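Local coordinates for protein GTP-sensing transcriptional pleiotropic repressor CodY (Clostridioides difficile, PDB 5N0L) that probably senses branched-chain amino acids such as isoleucine through its GAF domain and, with GTP, represses transcription of genes according to nutrient supply, at residues Asp143-Ile146 against Ala147-Ala151. Numbering follows the deposited sequence.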
# COMPACT_ATOMS: atom_id res chain seq x y z
N ASP A 143 14.62 27.00 15.51
CA ASP A 143 13.93 25.81 16.26
C ASP A 143 12.58 25.52 15.63
O ASP A 143 12.21 24.31 15.39
CB ASP A 143 13.77 26.17 17.65
CG ASP A 143 15.07 26.27 18.42
OD1 ASP A 143 16.09 25.63 18.13
OD2 ASP A 143 15.05 27.09 19.37
N LEU A 144 11.85 26.55 15.31
CA LEU A 144 10.57 26.46 14.62
C LEU A 144 10.64 25.87 13.25
O LEU A 144 9.74 25.12 12.84
CB LEU A 144 9.76 27.75 14.69
CG LEU A 144 9.37 28.43 15.98
CD1 LEU A 144 8.45 29.67 15.81
CD2 LEU A 144 8.66 27.44 16.88
N VAL A 145 11.71 26.20 12.46
CA VAL A 145 11.90 25.60 11.20
C VAL A 145 11.91 24.06 11.42
O VAL A 145 11.28 23.34 10.62
CB VAL A 145 13.20 26.03 10.49
CG1 VAL A 145 13.61 25.22 9.30
CG2 VAL A 145 12.94 27.52 10.08
N ILE A 146 12.75 23.65 12.30
CA ILE A 146 13.02 22.18 12.51
C ILE A 146 11.69 21.55 12.97
O ILE A 146 11.26 20.53 12.46
CB ILE A 146 14.12 21.91 13.48
CG1 ILE A 146 15.47 22.44 12.84
CG2 ILE A 146 14.23 20.42 13.86
CD1 ILE A 146 16.54 22.49 13.84
N ALA A 147 11.06 22.20 13.89
CA ALA A 147 9.73 21.66 14.42
C ALA A 147 8.68 21.60 13.40
O ALA A 147 7.93 20.57 13.30
CB ALA A 147 9.24 22.42 15.57
N GLU A 148 8.53 22.61 12.57
CA GLU A 148 7.52 22.64 11.61
C GLU A 148 7.71 21.69 10.44
O GLU A 148 6.69 21.06 9.96
CB GLU A 148 7.21 24.05 11.12
CG GLU A 148 6.59 24.87 12.22
CD GLU A 148 6.09 26.23 11.82
OE1 GLU A 148 6.12 26.54 10.59
OE2 GLU A 148 5.64 26.93 12.76
N TYR A 149 8.95 21.55 9.95
CA TYR A 149 9.15 20.65 8.93
C TYR A 149 8.99 19.19 9.52
O TYR A 149 8.47 18.34 8.79
CB TYR A 149 10.39 20.80 8.09
CG TYR A 149 11.60 20.20 8.45
CD1 TYR A 149 11.85 18.79 8.27
CD2 TYR A 149 12.70 21.01 8.79
CE1 TYR A 149 13.08 18.26 8.52
CE2 TYR A 149 13.91 20.47 9.05
CZ TYR A 149 14.12 19.12 8.88
OH TYR A 149 15.36 18.62 9.14
N SER A 150 9.44 18.98 10.72
CA SER A 150 9.29 17.62 11.36
C SER A 150 7.82 17.28 11.54
O SER A 150 7.45 16.10 11.18
CB SER A 150 9.99 17.62 12.69
OG SER A 150 11.40 17.63 12.60
N ALA A 151 7.01 18.23 11.95
CA ALA A 151 5.52 18.03 11.98
C ALA A 151 4.91 17.74 10.67
O ALA A 151 4.05 16.84 10.52
CB ALA A 151 4.82 19.20 12.64
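Ser150 grips the carbonyl of Ile146 twice. Ser150 N donates to Ile146 O at 3.0 Å. Ser150 OG adds a second bond to Ile146 O at 2.9 Å. The two donors reach the oxygen from opposite faces of the carbonyl plane. The hydroxyl lies beside its own backbone N (chi1 -72°), which turns it back toward the preceding turn. Three more i to i+4 backbone bonds continue the helix: Ala147 N to Asp143 O, Glu148 N to Leu144 O, and Tyr149 N to Val145 O. Glu148 CG passes 3.2 Å from Leu144 O. Beyond it the extended chain carries OE2 to a hydrogen bond with Thr91 OG1 and a salt bridge with Arg13 of another subunit.

One apolar pair spans the turn: Val145 CG1 stands 4.3 Å from Tyr149 CD2. Tyr149 CG lies between its own backbone N and carbonyl carbon (chi1 88°), which brings the ring back over the preceding turn, where Ile146 O lies above one face, offset toward the rim. This ring stacks on Tyr149 of a neighbouring subunit.

Ala147 rests on Leu132 of the central sheet, while Ile146 and Ser150 meet Leu36 of helix 30-40. This is regular alpha-helix, here one that packs on the antiparallel sheet of the GAF domain while Val145 and Tyr149 meet other subunits.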